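PDB 3DJE: fructosyl amine: oxygen oxidoreductase from Aspergillus fumigatus, which oxidatively deglycates fructosyl amino acids, using bound FAD and oxygen to break down these low-molecular-weight Amadori products. Local coordinates for residues A[336-348]-A[359-373]. Residues are numbered along the deposited sequence; the frame is centred on the assembly and turned at random.
Sequences WCADTANREFLID and GCGASGRGFKYLPSI. With FAD (flavin-adenine dinucleotide), chain C; FSA (1-S-(carboxymethyl)-1-thio-beta-D-fructopyranose), chain D.
Phe345 lies against the guanidinium of Arg365, with Phe345 CE1 over the centre of that group, 3.8 Å from Arg365 CZ, and the two planes only 23° apart. The same ring turns its edge to the face of Tyr369, Phe345 CZ 3.5 Å from Tyr369 CE2, in a T-shaped pair. Arg365, extended from CG to NE, grips the carbonyl O of Arg343 side-on through NE and NH2 (2.9 Å from Arg365 NH2), the oxygen lying in the guanidinium plane. Arg365 NH2 also forms a salt bridge with Glu344 OE1, the carboxylate turned almost perpendicular; Asn70 bonds to both partners. Arg343 in turn, bent at chi3 (68°), brings NE and NH2 each to 3.0 Å from the carbonyl O of Ser363. Ser363 OG accepts a nearly straight bond (171°) from Thr340 N and donates to Gly361 O. Farther along the two segments, Leu346 and Cys360 form the hydrogen-bonded antiparallel pair of the hairpin. On the cofactor side, Gly364 N bonds to Cys337 SG at 3.2 Å, while Gly366, Phe367 and Lys368 give their amides to FAD. Each segment thus sends an arginine to a backbone carbonyl of the other, probably fixing the turn whose Gly364 O accepts from O5 of the bound FSA, consistent with one loop that presents backbone groups to both flavin and sugar.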
loop_
_atom_site.group_PDB
_atom_site.type_symbol
_atom_site.label_atom_id
_atom_site.label_comp_id
_atom_site.label_asym_id
_atom_site.label_seq_id
_atom_site.Cartn_x
_atom_site.Cartn_y
_atom_site.Cartn_z
ATOM N N TRP A 336 -6.324 -2.306 -4.067
ATOM C CA TRP A 336 -5.495 -3.361 -4.652
ATOM C C TRP A 336 -4.010 -3.114 -4.522
ATOM O O TRP A 336 -3.550 -1.978 -4.675
ATOM C CB TRP A 336 -5.764 -3.474 -6.148
ATOM C CG TRP A 336 -7.094 -4.072 -6.508
ATOM C CD1 TRP A 336 -8.268 -3.410 -6.664
ATOM C CD2 TRP A 336 -7.358 -5.450 -6.781
ATOM N NE1 TRP A 336 -9.268 -4.294 -7.017
ATOM C CE2 TRP A 336 -8.734 -5.554 -7.090
ATOM C CE3 TRP A 336 -6.563 -6.616 -6.785
ATOM C CZ2 TRP A 336 -9.344 -6.779 -7.415
ATOM C CZ3 TRP A 336 -7.173 -7.839 -7.101
ATOM C CH2 TRP A 336 -8.558 -7.903 -7.405
ATOM N N CYS A 337 -3.266 -4.191 -4.280
ATOM C CA CYS A 337 -1.805 -4.157 -4.407
ATOM C C CYS A 337 -1.389 -5.465 -5.070
ATOM O O CYS A 337 -2.227 -6.163 -5.673
ATOM C CB CYS A 337 -1.135 -3.928 -3.046
ATOM S SG CYS A 337 0.631 -3.425 -3.112
ATOM N N ALA A 338 -0.110 -5.803 -4.981
ATOM C CA ALA A 338 0.362 -7.061 -5.566
ATOM C C ALA A 338 1.489 -7.657 -4.770
ATOM O O ALA A 338 2.498 -6.990 -4.515
ATOM C CB ALA A 338 0.762 -6.877 -7.024
ATOM N N ASP A 339 1.314 -8.919 -4.383
ATOM C CA ASP A 339 2.249 -9.608 -3.496
ATOM C C ASP A 339 3.239 -10.436 -4.297
ATOM O O ASP A 339 2.851 -11.203 -5.205
ATOM C CB ASP A 339 1.515 -10.590 -2.581
ATOM C CG ASP A 339 0.712 -9.918 -1.488
ATOM O OD1 ASP A 339 1.208 -8.955 -0.866
ATOM O OD2 ASP A 339 -0.392 -10.419 -1.230
ATOM N N THR A 340 4.514 -10.295 -3.963
ATOM C CA THR A 340 5.531 -11.238 -4.422
ATOM C C THR A 340 5.437 -12.503 -3.550
ATOM O O THR A 340 4.726 -12.514 -2.540
ATOM C CB THR A 340 6.940 -10.640 -4.349
ATOM O OG1 THR A 340 7.187 -10.235 -3.000
ATOM C CG2 THR A 340 7.093 -9.416 -5.308
ATOM N N ALA A 341 6.154 -13.564 -3.933
ATOM C CA ALA A 341 6.038 -14.859 -3.246
ATOM C C ALA A 341 6.485 -14.837 -1.785
ATOM O O ALA A 341 6.089 -15.702 -1.001
ATOM C CB ALA A 341 6.798 -15.957 -4.022
ATOM N N ASN A 342 7.307 -13.849 -1.433
ATOM C CA ASN A 342 7.805 -13.682 -0.059
ATOM C C ASN A 342 7.574 -12.266 0.489
ATOM O O ASN A 342 8.144 -11.883 1.514
ATOM C CB ASN A 342 9.292 -14.043 0.003
ATOM C CG ASN A 342 10.155 -13.100 -0.808
ATOM O OD1 ASN A 342 9.649 -12.241 -1.545
ATOM N ND2 ASN A 342 11.470 -13.262 -0.693
ATOM N N ARG A 343 6.752 -11.498 -0.231
ATOM C CA ARG A 343 6.405 -10.112 0.126
ATOM C C ARG A 343 7.609 -9.165 0.233
ATOM O O ARG A 343 7.560 -8.141 0.916
ATOM C CB ARG A 343 5.493 -10.057 1.351
ATOM C CG ARG A 343 4.119 -10.625 1.056
ATOM C CD ARG A 343 3.227 -10.498 2.272
ATOM N NE ARG A 343 2.913 -9.101 2.556
ATOM C CZ ARG A 343 2.313 -8.682 3.664
ATOM N NH1 ARG A 343 1.958 -9.564 4.600
ATOM N NH2 ARG A 343 2.064 -7.392 3.824
ATOM N N GLU A 344 8.665 -9.501 -0.491
ATOM C CA GLU A 344 9.760 -8.559 -0.726
ATOM C C GLU A 344 9.547 -7.806 -2.037
ATOM O O GLU A 344 8.907 -8.315 -2.959
ATOM C CB GLU A 344 11.115 -9.268 -0.753
ATOM C CG GLU A 344 11.460 -10.082 0.491
ATOM C CD GLU A 344 11.552 -9.273 1.805
ATOM O OE1 GLU A 344 11.552 -8.015 1.803
ATOM O OE2 GLU A 344 11.629 -9.927 2.870
ATOM N N PHE A 345 10.094 -6.597 -2.125
ATOM C CA PHE A 345 9.802 -5.724 -3.261
ATOM C C PHE A 345 10.476 -6.213 -4.541
ATOM O O PHE A 345 11.428 -7.015 -4.494
ATOM C CB PHE A 345 10.238 -4.283 -2.966
ATOM C CG PHE A 345 9.674 -3.729 -1.690
ATOM C CD1 PHE A 345 8.382 -4.078 -1.263
ATOM C CD2 PHE A 345 10.414 -2.826 -0.937
ATOM C CE1 PHE A 345 7.831 -3.563 -0.073
ATOM C CE2 PHE A 345 9.885 -2.293 0.255
ATOM C CZ PHE A 345 8.590 -2.657 0.685
ATOM N N LEU A 346 9.972 -5.742 -5.685
ATOM C CA LEU A 346 10.530 -6.087 -6.987
ATOM C C LEU A 346 10.936 -4.779 -7.672
ATOM O O LEU A 346 10.116 -4.092 -8.299
ATOM C CB LEU A 346 9.513 -6.875 -7.835
ATOM C CG LEU A 346 9.950 -7.266 -9.247
ATOM C CD1 LEU A 346 11.380 -7.843 -9.309
ATOM C CD2 LEU A 346 8.918 -8.244 -9.789
ATOM N N ILE A 347 12.210 -4.426 -7.493
ATOM C CA ILE A 347 12.772 -3.174 -7.991
ATOM C C ILE A 347 14.089 -3.535 -8.649
ATOM O O ILE A 347 15.040 -3.938 -7.970
ATOM C CB ILE A 347 12.979 -2.140 -6.840
ATOM C CG1 ILE A 347 11.619 -1.729 -6.245
ATOM C CG2 ILE A 347 13.798 -0.933 -7.318
ATOM C CD1 ILE A 347 11.706 -1.088 -4.851
ATOM N N ASP A 348 14.125 -3.461 -9.977
ATOM C CA ASP A 348 15.281 -3.914 -10.735
ATOM C C ASP A 348 15.125 -3.469 -12.174
ATOM O O ASP A 348 14.033 -3.106 -12.616
ATOM C CB ASP A 348 15.354 -5.443 -10.685
ATOM C CG ASP A 348 16.762 -6.009 -10.991
ATOM O OD1 ASP A 348 17.737 -5.265 -11.265
ATOM O OD2 ASP A 348 16.889 -7.253 -10.947
ATOM N N GLY A 359 9.340 -1.090 -10.823
ATOM C CA GLY A 359 9.195 -0.594 -9.464
ATOM C C GLY A 359 7.858 -1.067 -8.949
ATOM O O GLY A 359 6.871 -0.339 -9.009
ATOM N N CYS A 360 7.817 -2.315 -8.503
ATOM C CA CYS A 360 6.545 -2.902 -8.080
ATOM C C CYS A 360 6.689 -4.014 -7.055
ATOM O O CYS A 360 7.707 -4.102 -6.374
ATOM C CB CYS A 360 5.712 -3.357 -9.269
ATOM S SG CYS A 360 6.616 -4.443 -10.323
ATOM N N GLY A 361 5.639 -4.824 -6.925
ATOM C CA GLY A 361 5.563 -5.832 -5.873
ATOM C C GLY A 361 5.619 -5.244 -4.467
ATOM O O GLY A 361 6.258 -5.795 -3.582
ATOM N N ALA A 362 4.920 -4.128 -4.260
ATOM C CA ALA A 362 4.879 -3.486 -2.937
ATOM C C ALA A 362 4.235 -4.368 -1.862
ATOM O O ALA A 362 4.358 -4.085 -0.661
ATOM C CB ALA A 362 4.171 -2.143 -3.019
ATOM N N SER A 363 3.550 -5.431 -2.287
ATOM C CA SER A 363 3.162 -6.519 -1.368
ATOM C C SER A 363 2.303 -6.050 -0.175
ATOM O O SER A 363 2.404 -6.574 0.953
ATOM C CB SER A 363 4.413 -7.292 -0.918
ATOM O OG SER A 363 5.068 -7.888 -2.036
ATOM N N GLY A 364 1.425 -5.086 -0.448
ATOM C CA GLY A 364 0.484 -4.598 0.561
ATOM C C GLY A 364 1.145 -3.940 1.744
ATOM O O GLY A 364 0.564 -3.898 2.834
ATOM N N ARG A 365 2.346 -3.393 1.545
ATOM C CA ARG A 365 3.023 -2.709 2.646
ATOM C C ARG A 365 3.895 -1.566 2.137
ATOM O O ARG A 365 4.814 -1.146 2.818
ATOM C CB ARG A 365 3.840 -3.712 3.464
ATOM C CG ARG A 365 5.028 -4.310 2.724
ATOM C CD ARG A 365 5.605 -5.477 3.508
ATOM N NE ARG A 365 6.795 -6.043 2.878
ATOM C CZ ARG A 365 8.041 -5.624 3.099
ATOM N NH1 ARG A 365 8.272 -4.617 3.944
ATOM N NH2 ARG A 365 9.063 -6.212 2.478
ATOM N N GLY A 366 3.580 -1.042 0.952
ATOM C CA GLY A 366 4.477 -0.094 0.313
ATOM C C GLY A 366 4.204 1.385 0.531
ATOM O O GLY A 366 5.006 2.213 0.082
ATOM N N PHE A 367 3.094 1.761 1.175
ATOM C CA PHE A 367 2.811 3.192 1.209
ATOM C C PHE A 367 3.854 3.969 1.992
ATOM O O PHE A 367 4.264 5.071 1.588
ATOM C CB PHE A 367 1.430 3.593 1.719
ATOM C CG PHE A 367 1.218 5.083 1.601
ATOM C CD1 PHE A 367 0.897 5.643 0.361
ATOM C CD2 PHE A 367 1.504 5.930 2.667
ATOM C CE1 PHE A 367 0.794 7.048 0.202
ATOM C CE2 PHE A 367 1.394 7.329 2.524
ATOM C CZ PHE A 367 1.053 7.880 1.287
ATOM N N LYS A 368 4.253 3.395 3.112
ATOM C CA LYS A 368 5.141 4.105 4.029
ATOM C C LYS A 368 6.458 4.511 3.369
ATOM O O LYS A 368 7.145 5.386 3.892
ATOM C CB LYS A 368 5.383 3.294 5.301
ATOM C CG LYS A 368 6.125 2.002 5.088
ATOM C CD LYS A 368 6.171 1.163 6.385
ATOM C CE LYS A 368 4.852 0.472 6.716
ATOM N NZ LYS A 368 4.459 -0.569 5.702
ATOM N N TYR A 369 6.805 3.882 2.238
ATOM C CA TYR A 369 8.040 4.217 1.496
ATOM C C TYR A 369 7.890 5.361 0.491
ATOM O O TYR A 369 8.835 5.682 -0.255
ATOM C CB TYR A 369 8.603 2.960 0.807
ATOM C CG TYR A 369 8.787 1.827 1.781
ATOM C CD1 TYR A 369 9.985 1.668 2.481
ATOM C CD2 TYR A 369 7.750 0.930 2.032
ATOM C CE1 TYR A 369 10.148 0.639 3.396
ATOM C CE2 TYR A 369 7.905 -0.094 2.935
ATOM C CZ TYR A 369 9.086 -0.238 3.617
ATOM O OH TYR A 369 9.198 -1.274 4.522
ATOM N N LEU A 370 6.728 6.006 0.481
ATOM C CA LEU A 370 6.518 7.136 -0.425
ATOM C C LEU A 370 7.678 8.154 -0.433
ATOM O O LEU A 370 8.109 8.587 -1.508
ATOM C CB LEU A 370 5.193 7.846 -0.121
ATOM C CG LEU A 370 4.909 9.113 -0.947
ATOM C CD1 LEU A 370 4.821 8.831 -2.449
ATOM C CD2 LEU A 370 3.652 9.850 -0.472
ATOM N N PRO A 371 8.151 8.576 0.743
ATOM C CA PRO A 371 9.222 9.598 0.726
ATOM C C PRO A 371 10.549 9.163 0.094
ATOM O O PRO A 371 11.337 10.038 -0.285
ATOM C CB PRO A 371 9.456 9.867 2.216
ATOM C CG PRO A 371 8.168 9.458 2.885
ATOM C CD PRO A 371 7.741 8.242 2.123
ATOM N N SER A 372 10.785 7.852 -0.012
ATOM C CA SER A 372 12.135 7.324 -0.232
ATOM C C SER A 372 12.289 6.306 -1.363
ATOM O O SER A 372 13.378 6.164 -1.925
ATOM C CB SER A 372 12.626 6.661 1.057
ATOM O OG SER A 372 11.685 5.690 1.510
ATOM N N ILE A 373 11.221 5.569 -1.663
ATOM C CA ILE A 373 11.352 4.428 -2.568
ATOM C C ILE A 373 11.793 4.870 -3.973
ATOM O O ILE A 373 12.495 4.133 -4.663
ATOM C CB ILE A 373 10.048 3.550 -2.589
ATOM C CG1 ILE A 373 10.354 2.105 -3.014
ATOM C CG2 ILE A 373 8.970 4.199 -3.482
ATOM C CD1 ILE A 373 11.183 1.309 -1.999
HETATM P PA FAD C . -0.613 2.268 -6.602
HETATM O O1A FAD C . -0.377 3.380 -5.676
HETATM O O2A FAD C . -1.904 1.519 -6.507
HETATM O O5B FAD C . -0.409 2.896 -8.039
HETATM C C5B FAD C . -0.664 2.176 -9.247
HETATM C C4B FAD C . -0.964 3.220 -10.330
HETATM O O4B FAD C . -0.979 2.452 -11.547
HETATM C C3B FAD C . -2.398 3.753 -10.108
HETATM O O3B FAD C . -2.398 5.177 -9.914
HETATM C C2B FAD C . -3.092 3.352 -11.420
HETATM O O2B FAD C . -4.022 4.375 -11.896
HETATM C C1B FAD C . -1.883 3.122 -12.371
HETATM N N9A FAD C . -2.375 2.380 -13.571
HETATM C C8A FAD C . -3.261 1.362 -13.628
HETATM N N7A FAD C . -3.463 1.031 -14.920
HETATM C C5A FAD C . -2.706 1.842 -15.672
HETATM C C6A FAD C . -2.511 1.985 -17.050
HETATM N N6A FAD C . -3.185 1.194 -17.919
HETATM N N1A FAD C . -1.655 2.928 -17.490
HETATM C C2A FAD C . -0.993 3.721 -16.639
HETATM N N3A FAD C . -1.159 3.614 -15.316
HETATM C C4A FAD C . -2.009 2.684 -14.820
HETATM N N1 FAD C . 0.936 0.414 3.128
HETATM C C2 FAD C . 1.568 0.991 4.228
HETATM O O2 FAD C . 2.765 1.283 4.204
HETATM N N3 FAD C . 0.823 1.235 5.383
HETATM C C4 FAD C . -0.526 0.907 5.468
HETATM O O4 FAD C . -1.155 1.141 6.507
HETATM C C4X FAD C . -1.145 0.309 4.360
HETATM N N5 FAD C . -2.490 -0.048 4.417
HETATM C C5X FAD C . -3.134 -0.474 3.258
HETATM C C6 FAD C . -4.518 -0.623 3.283
HETATM C C7 FAD C . -5.199 -1.002 2.132
HETATM C C7M FAD C . -6.722 -1.174 2.226
HETATM C C8 FAD C . -4.504 -1.209 0.942
HETATM C C8M FAD C . -5.276 -1.554 -0.354
HETATM C C9 FAD C . -3.112 -1.040 0.920
HETATM C C9A FAD C . -2.420 -0.659 2.076
HETATM N N10 FAD C . -1.021 -0.495 2.088
HETATM C C10 FAD C . -0.405 0.072 3.203
HETATM C "C1'" FAD C . -0.210 -0.898 0.931
HETATM C "C2'" FAD C . 0.061 0.314 0.038
HETATM O "O2'" FAD C . -1.139 1.107 -0.090
HETATM C "C3'" FAD C . 0.532 -0.168 -1.331
HETATM O "O3'" FAD C . 1.552 -1.173 -1.153
HETATM C "C4'" FAD C . 1.138 0.965 -2.167
HETATM O "O4'" FAD C . 0.330 2.140 -2.131
HETATM C "C5'" FAD C . 1.269 0.490 -3.619
HETATM O "O5'" FAD C . 1.889 1.519 -4.407
HETATM P P FAD C . 2.077 1.317 -5.987
HETATM O O1P FAD C . 2.777 0.020 -6.230
HETATM O O2P FAD C . 2.650 2.583 -6.486
HETATM O O3P FAD C . 0.583 1.188 -6.565
HETATM O OAB FSA D . 2.398 -1.833 6.567
HETATM C CAL FSA D . 1.665 -1.620 7.556
HETATM O OAA FSA D . 2.131 -1.257 8.667
HETATM C CAH FSA D . 0.165 -1.818 7.469
HETATM S SAK FSA D . -0.339 -2.494 5.919
HETATM C C1 FSA D . -2.057 -2.610 6.333
HETATM C C2 FSA D . -2.771 -3.634 5.440
HETATM O O2 FSA D . -4.187 -3.387 5.456
HETATM C C3 FSA D . -2.505 -5.066 5.917
HETATM O O3 FSA D . -3.093 -5.272 7.211
HETATM C C4 FSA D . -2.996 -6.110 4.909
HETATM O O4 FSA D . -2.552 -7.415 5.314
HETATM C C5 FSA D . -2.464 -5.833 3.499
HETATM O O5 FSA D . -1.058 -6.084 3.421
HETATM C C6 FSA D . -2.775 -4.395 3.113
HETATM O O6 FSA D . -2.234 -3.503 4.104
#